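Local atomic coordinates of 3-phosphoshikimate 1-carboxyvinyltransferase (PDB entry 7M0O), a protein that probably transfers the enolpyruvyl group of phosphoenolpyruvate to the 5-hydroxyl of shikimate-3-phosphate, the sixth step of chorismate biosynthesis. Residues A[142-148]-A[168-174]; A[190-196]-A[211-217]. All coordinates share one frame; numbering follows the deposited sequence.

Interaction 1. Residues A[142-148]-A[168-174]; sequences EGGEVTL and RQGLRIR
Strands 144-147 and 171-174 run parallel at 20°, their axes 4.5 Å apart at the closest point, laced by backbone hydrogen bonds from G144 N to G170 O as far as L148 N to R174 O. Ahead of the strands, Q169 N binds E142 O, and the E142 carboxylate divides its oxygens between two partners. With CG anti to the backbone N (chi1 -174°) and a bend at chi2, the side chain brings its carboxylate to R168 and Q169, although its CB is directed away from them. The E142 and R168 side chains cross at about a right angle, and R168 NE donates to E142 OE1 in a very short salt bridge of 2.5 Å, with NH2 of R168 adding a weak bond. E142 OE2 meets Q169 NE2 at 2.8 Å, almost end-on to the C-O bond and close to the amide plane. Replacing E142 by an alanine removes the carboxylate and is likely to leave R168 without this counter-charge and the Q169 amide free to turn. Further along, E145, T147, R172 and R174 share one face of the sheet, where water does the joining: one molecule links E145 OE2 to R172 NE, a second links it to R174 NH2, and a third bonds to T147 OG1 and weakly to R174 NH1. The other face is apolar. There V146 CG1 lies 4.0 Å from I173 CG1, while L171 CD2 reaches within 3.8 Å of G143 CA. Strand 144-147, helix 155-163 and strand 171-174 make a beta-alpha-beta unit; that helix packs on L148 and I173, and helix 110-118 on V146 and L148. Direct ionic grip thus lies ahead of the strands, whereas E145, its OE2 still 4.1 Å from R174 NH1, probably attracts the strand arginines through hydrated, more adaptable links.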
loop_
_atom_site.group_PDB
_atom_site.type_symbol
_atom_site.label_atom_id
_atom_site.label_comp_id
_atom_site.label_asym_id
_atom_site.label_seq_id
_atom_site.Cartn_x
_atom_site.Cartn_y
_atom_site.Cartn_z
ATOM N N GLU A 142 -11.027 -26.983 6.140
ATOM C CA GLU A 142 -10.340 -27.887 7.059
ATOM C C GLU A 142 -8.922 -27.413 7.334
ATOM O O GLU A 142 -8.501 -27.318 8.492
ATOM C CB GLU A 142 -10.324 -29.300 6.488
ATOM C CG GLU A 142 -9.752 -30.340 7.459
ATOM C CD GLU A 142 -10.606 -30.502 8.723
ATOM O OE1 GLU A 142 -11.834 -30.286 8.663
ATOM O OE2 GLU A 142 -10.047 -30.857 9.784
ATOM N N GLY A 143 -8.173 -27.116 6.283
ATOM C CA GLY A 143 -6.801 -26.680 6.408
ATOM C C GLY A 143 -5.808 -27.693 5.875
ATOM O O GLY A 143 -6.126 -28.562 5.062
ATOM N N GLY A 144 -4.573 -27.567 6.346
ATOM C CA GLY A 144 -3.497 -28.419 5.868
ATOM C C GLY A 144 -2.636 -27.792 4.789
ATOM O O GLY A 144 -2.537 -26.563 4.707
ATOM N N GLU A 145 -2.016 -28.614 3.946
ATOM C CA GLU A 145 -1.087 -28.108 2.937
ATOM C C GLU A 145 -1.828 -27.527 1.739
ATOM O O GLU A 145 -2.921 -27.973 1.381
ATOM C CB GLU A 145 -0.152 -29.218 2.455
ATOM C CG GLU A 145 0.901 -29.632 3.458
ATOM C CD GLU A 145 1.849 -30.675 2.897
ATOM O OE1 GLU A 145 1.400 -31.508 2.084
ATOM O OE2 GLU A 145 3.044 -30.661 3.264
ATOM N N VAL A 146 -1.221 -26.514 1.119
ATOM C CA VAL A 146 -1.677 -25.987 -0.164
ATOM C C VAL A 146 -0.475 -25.361 -0.862
ATOM O O VAL A 146 0.414 -24.807 -0.209
ATOM C CB VAL A 146 -2.843 -24.990 0.016
ATOM C CG1 VAL A 146 -2.424 -23.811 0.900
ATOM C CG2 VAL A 146 -3.414 -24.549 -1.344
ATOM N N THR A 147 -0.424 -25.484 -2.183
ATOM C CA THR A 147 0.650 -24.904 -2.982
ATOM C C THR A 147 0.058 -23.796 -3.842
ATOM O O THR A 147 -0.822 -24.050 -4.671
ATOM C CB THR A 147 1.338 -25.963 -3.849
ATOM O OG1 THR A 147 1.868 -27.001 -3.013
ATOM C CG2 THR A 147 2.482 -25.342 -4.649
ATOM N N LEU A 148 0.533 -22.570 -3.643
ATOM C CA LEU A 148 0.013 -21.415 -4.361
ATOM C C LEU A 148 0.935 -21.074 -5.522
ATOM O O LEU A 148 2.160 -21.036 -5.359
ATOM C CB LEU A 148 -0.126 -20.216 -3.420
ATOM C CG LEU A 148 -0.416 -18.873 -4.085
ATOM C CD1 LEU A 148 -1.871 -18.778 -4.488
ATOM C CD2 LEU A 148 -0.072 -17.768 -3.129
ATOM N N ARG A 168 -9.730 -25.075 10.221
ATOM C CA ARG A 168 -9.850 -25.934 11.391
ATOM C C ARG A 168 -8.497 -26.447 11.866
ATOM O O ARG A 168 -8.301 -26.611 13.075
ATOM C CB ARG A 168 -10.811 -27.083 11.084
ATOM C CG ARG A 168 -12.168 -26.566 10.645
ATOM C CD ARG A 168 -13.229 -27.655 10.605
ATOM N NE ARG A 168 -13.274 -28.372 9.329
ATOM C CZ ARG A 168 -14.007 -28.026 8.270
ATOM N NH1 ARG A 168 -14.780 -26.943 8.290
ATOM N NH2 ARG A 168 -13.974 -28.779 7.178
ATOM N N GLN A 169 -7.557 -26.689 10.947
ATOM C CA GLN A 169 -6.264 -27.264 11.300
ATOM C C GLN A 169 -5.085 -26.339 11.032
ATOM O O GLN A 169 -3.941 -26.754 11.244
ATOM C CB GLN A 169 -6.028 -28.585 10.547
ATOM C CG GLN A 169 -7.172 -29.615 10.653
ATOM C CD GLN A 169 -7.575 -29.897 12.083
ATOM O OE1 GLN A 169 -6.769 -29.755 13.013
ATOM N NE2 GLN A 169 -8.840 -30.288 12.277
ATOM N N GLY A 170 -5.321 -25.104 10.581
ATOM C CA GLY A 170 -4.247 -24.239 10.137
ATOM C C GLY A 170 -3.854 -24.532 8.700
ATOM O O GLY A 170 -4.350 -25.459 8.056
ATOM N N LEU A 171 -2.943 -23.713 8.180
ATOM C CA LEU A 171 -2.464 -23.875 6.816
ATOM C C LEU A 171 -0.949 -24.033 6.774
ATOM O O LEU A 171 -0.218 -23.510 7.629
ATOM C CB LEU A 171 -2.885 -22.674 5.931
ATOM C CG LEU A 171 -4.384 -22.614 5.620
ATOM C CD1 LEU A 171 -4.671 -21.337 4.795
ATOM C CD2 LEU A 171 -4.829 -23.850 4.851
ATOM N N ARG A 172 -0.492 -24.772 5.768
ATOM C CA ARG A 172 0.912 -24.838 5.367
ATOM C C ARG A 172 0.953 -24.433 3.894
ATOM O O ARG A 172 0.717 -25.263 3.011
ATOM C CB ARG A 172 1.491 -26.237 5.598
ATOM C CG ARG A 172 1.772 -26.584 7.050
ATOM C CD ARG A 172 2.447 -27.957 7.160
ATOM N NE ARG A 172 3.825 -27.934 6.661
ATOM C CZ ARG A 172 4.899 -27.774 7.429
ATOM N NH1 ARG A 172 4.766 -27.615 8.742
ATOM N NH2 ARG A 172 6.111 -27.772 6.880
ATOM N N ILE A 173 1.241 -23.155 3.635
ATOM C CA ILE A 173 1.183 -22.569 2.299
ATOM C C ILE A 173 2.568 -22.638 1.663
ATOM O O ILE A 173 3.495 -21.946 2.095
ATOM C CB ILE A 173 0.683 -21.117 2.349
ATOM C CG1 ILE A 173 -0.646 -21.038 3.105
ATOM C CG2 ILE A 173 0.580 -20.542 0.935
ATOM C CD1 ILE A 173 -1.010 -19.627 3.641
ATOM N N ARG A 174 2.696 -23.428 0.599
ATOM C CA ARG A 174 3.944 -23.549 -0.142
ATOM C C ARG A 174 3.965 -22.565 -1.310
ATOM O O ARG A 174 3.052 -22.558 -2.145
ATOM C CB ARG A 174 4.121 -24.991 -0.625
ATOM C CG ARG A 174 5.440 -25.265 -1.337
ATOM C CD ARG A 174 5.644 -26.763 -1.598
ATOM N NE ARG A 174 6.265 -27.431 -0.454
ATOM C CZ ARG A 174 5.709 -28.426 0.233
ATOM N NH1 ARG A 174 4.512 -28.892 -0.107
ATOM N NH2 ARG A 174 6.353 -28.959 1.265
HETATM O O HOH W 1 4.138 -28.368 3.582
HETATM O O HOH W 2 4.956 -31.699 1.419
HETATM O O HOH W 3 1.975 -28.150 -0.646
#

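Interaction 2. Residues A[190-196]-A[211-217]; sequences MMRAFGV and GYRATTY
F194 turns its CG away from its own carbonyl carbon (chi1 -77°), and T215 sets CG2 between its backbone N and carbonyl carbon, bringing the methyl over one face of the F194 ring, 4.0 Å from the centroid and 14° off the normal. Y217 reaches in from the strand: its CB lies 3.9 Å from F194 CZ, and the two rings are inclined at 42°. M190 CG lies 3.5 Å from Y217 OH, and M190 CE 3.7 Å from ring carbon CE2 of Y217. All this happens where helix 182-193 stops in a Schellman motif, with G195, at positive phi, as the C-prime residue. The F194 carbonyl that follows the helix accepts R213 N at 2.8 Å, nearly straight at the hydrogen but from above the carbonyl plane, and also lies at the edge of the Y212 ring. That ring packs against F194 CB and V196 CG2, while its hydroxyl touches M191 CE and binds L162 O of helix 155-163. Outside, R213 curls back to give G195 O a weak bond from NH2, and one water donates to both A193 O and R213 O.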
loop_
_atom_site.group_PDB
_atom_site.type_symbol
_atom_site.label_atom_id
_atom_site.label_comp_id
_atom_site.label_asym_id
_atom_site.label_seq_id
_atom_site.Cartn_x
_atom_site.Cartn_y
_atom_site.Cartn_z
ATOM N N MET A 190 0.710 -7.545 10.677
ATOM C CA MET A 190 -0.670 -7.213 11.019
ATOM C C MET A 190 -1.366 -8.401 11.673
ATOM O O MET A 190 -2.111 -8.241 12.651
ATOM C CB MET A 190 -1.420 -6.735 9.773
ATOM C CG MET A 190 -0.875 -5.404 9.214
ATOM S SD MET A 190 -1.788 -4.752 7.804
ATOM C CE MET A 190 -3.374 -4.392 8.580
ATOM N N MET A 191 -1.116 -9.612 11.166
ATOM C CA MET A 191 -1.658 -10.799 11.815
ATOM C C MET A 191 -1.162 -10.911 13.257
ATOM O O MET A 191 -1.916 -11.333 14.145
ATOM C CB MET A 191 -1.308 -12.044 10.995
ATOM C CG MET A 191 -2.011 -12.126 9.614
ATOM S SD MET A 191 -1.443 -13.487 8.565
ATOM C CE MET A 191 -2.034 -14.897 9.517
ATOM N N ARG A 192 0.090 -10.495 13.519
ATOM C CA ARG A 192 0.610 -10.511 14.889
ATOM C C ARG A 192 -0.140 -9.524 15.770
ATOM O O ARG A 192 -0.428 -9.822 16.936
ATOM C CB ARG A 192 2.115 -10.211 14.908
ATOM C CG ARG A 192 2.999 -11.369 14.467
ATOM C CD ARG A 192 4.476 -11.132 14.798
ATOM N NE ARG A 192 5.086 -10.142 13.915
ATOM C CZ ARG A 192 5.676 -10.429 12.757
ATOM N NH1 ARG A 192 5.735 -11.686 12.331
ATOM N NH2 ARG A 192 6.206 -9.461 12.020
ATOM N N ALA A 193 -0.488 -8.349 15.229
ATOM C CA ALA A 193 -1.282 -7.391 15.990
ATOM C C ALA A 193 -2.661 -7.941 16.328
ATOM O O ALA A 193 -3.271 -7.512 17.315
ATOM C CB ALA A 193 -1.413 -6.076 15.220
ATOM N N PHE A 194 -3.150 -8.899 15.547
ATOM C CA PHE A 194 -4.411 -9.565 15.824
ATOM C C PHE A 194 -4.203 -10.946 16.448
ATOM O O PHE A 194 -5.091 -11.800 16.370
ATOM C CB PHE A 194 -5.241 -9.637 14.534
ATOM C CG PHE A 194 -5.905 -8.329 14.169
ATOM C CD1 PHE A 194 -7.242 -8.095 14.504
ATOM C CD2 PHE A 194 -5.205 -7.337 13.517
ATOM C CE1 PHE A 194 -7.855 -6.889 14.193
ATOM C CE2 PHE A 194 -5.814 -6.127 13.190
ATOM C CZ PHE A 194 -7.134 -5.898 13.518
ATOM N N GLY A 195 -3.034 -11.185 17.035
ATOM C CA GLY A 195 -2.832 -12.312 17.930
ATOM C C GLY A 195 -2.379 -13.610 17.308
ATOM O O GLY A 195 -2.520 -14.664 17.946
ATOM N N VAL A 196 -1.806 -13.587 16.105
ATOM C CA VAL A 196 -1.404 -14.807 15.416
ATOM C C VAL A 196 0.048 -14.691 14.974
ATOM O O VAL A 196 0.410 -13.742 14.279
ATOM C CB VAL A 196 -2.301 -15.103 14.204
ATOM C CG1 VAL A 196 -1.656 -16.180 13.376
ATOM C CG2 VAL A 196 -3.689 -15.528 14.676
ATOM N N GLY A 211 -7.964 -18.731 15.213
ATOM C CA GLY A 211 -8.577 -17.439 15.003
ATOM C C GLY A 211 -7.716 -16.260 15.419
ATOM O O GLY A 211 -6.532 -16.372 15.772
ATOM N N TYR A 212 -8.363 -15.096 15.389
ATOM C CA TYR A 212 -7.768 -13.805 15.690
ATOM C C TYR A 212 -8.384 -13.197 16.943
ATOM O O TYR A 212 -9.503 -13.534 17.332
ATOM C CB TYR A 212 -7.965 -12.823 14.526
ATOM C CG TYR A 212 -7.278 -13.183 13.230
ATOM C CD1 TYR A 212 -5.910 -13.039 13.082
ATOM C CD2 TYR A 212 -8.012 -13.641 12.137
ATOM C CE1 TYR A 212 -5.287 -13.360 11.878
ATOM C CE2 TYR A 212 -7.404 -13.948 10.937
ATOM C CZ TYR A 212 -6.046 -13.816 10.814
ATOM O OH TYR A 212 -5.453 -14.125 9.601
ATOM N N ARG A 213 -7.647 -12.255 17.545
ATOM C CA ARG A 213 -8.096 -11.487 18.702
ATOM C C ARG A 213 -8.349 -10.045 18.273
ATOM O O ARG A 213 -7.423 -9.377 17.796
ATOM C CB ARG A 213 -7.045 -11.515 19.814
ATOM C CG ARG A 213 -7.294 -12.550 20.913
ATOM C CD ARG A 213 -7.343 -13.971 20.366
ATOM N NE ARG A 213 -6.291 -14.218 19.379
ATOM C CZ ARG A 213 -5.990 -15.415 18.879
ATOM N NH1 ARG A 213 -6.649 -16.501 19.278
ATOM N NH2 ARG A 213 -5.018 -15.528 17.981
ATOM N N ALA A 214 -9.576 -9.560 18.471
ATOM C CA ALA A 214 -9.915 -8.192 18.095
ATOM C C ALA A 214 -9.065 -7.200 18.875
ATOM O O ALA A 214 -8.602 -7.477 19.989
ATOM C CB ALA A 214 -11.390 -7.897 18.354
ATOM N N THR A 215 -8.898 -6.017 18.295
ATOM C CA THR A 215 -8.078 -4.982 18.905
ATOM C C THR A 215 -8.485 -3.625 18.332
ATOM O O THR A 215 -9.373 -3.523 17.482
ATOM C CB THR A 215 -6.591 -5.285 18.681
ATOM O OG1 THR A 215 -5.791 -4.432 19.508
ATOM C CG2 THR A 215 -6.216 -5.079 17.215
ATOM N N THR A 216 -7.856 -2.569 18.843
ATOM C CA THR A 216 -7.903 -1.260 18.208
ATOM C C THR A 216 -6.672 -1.171 17.319
ATOM O O THR A 216 -5.552 -1.329 17.808
ATOM C CB THR A 216 -7.925 -0.131 19.243
ATOM O OG1 THR A 216 -9.203 -0.077 19.885
ATOM C CG2 THR A 216 -7.669 1.223 18.583
ATOM N N TYR A 217 -6.875 -0.963 16.014
ATOM C CA TYR A 217 -5.780 -0.992 15.049
ATOM C C TYR A 217 -5.798 0.294 14.239
ATOM O O TYR A 217 -6.767 0.565 13.521
ATOM C CB TYR A 217 -5.849 -2.214 14.120
ATOM C CG TYR A 217 -4.589 -2.323 13.293
ATOM C CD1 TYR A 217 -3.431 -2.888 13.822
ATOM C CD2 TYR A 217 -4.540 -1.802 12.008
ATOM C CE1 TYR A 217 -2.263 -2.943 13.073
ATOM C CE2 TYR A 217 -3.386 -1.850 11.256
ATOM C CZ TYR A 217 -2.253 -2.420 11.791
ATOM O OH TYR A 217 -1.106 -2.460 11.030
HETATM O O HOH W 4 -4.991 -8.499 19.101
#

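Overall arrangement
The 142-148/168-174 pair is completed earlier in the sequence than 190-196/211-217; their centres are 20 Å apart and their nearest atoms about 8 Å. Strand 171-174 of interaction 1 is followed by helix 182-193, whose C-terminal end enters interaction 2; the chain then returns through strands 199-201 and 204-207, the latter pairing with 171-174, before reaching strand 216-218, at the edge of a different sheet beside 24-28. Helix 155-163 touches both contacts, through L148 and I173 in interaction 1, and M191 and Y212 in interaction 2. Interaction 1 thus builds one sheet of the EPSP synthase fold, and interaction 2 sets the helix that follows it against the edge strand of another; S153 and R13, predicted to bind 3-phosphoshikimate, lie near interactions 1 and 2 respectively.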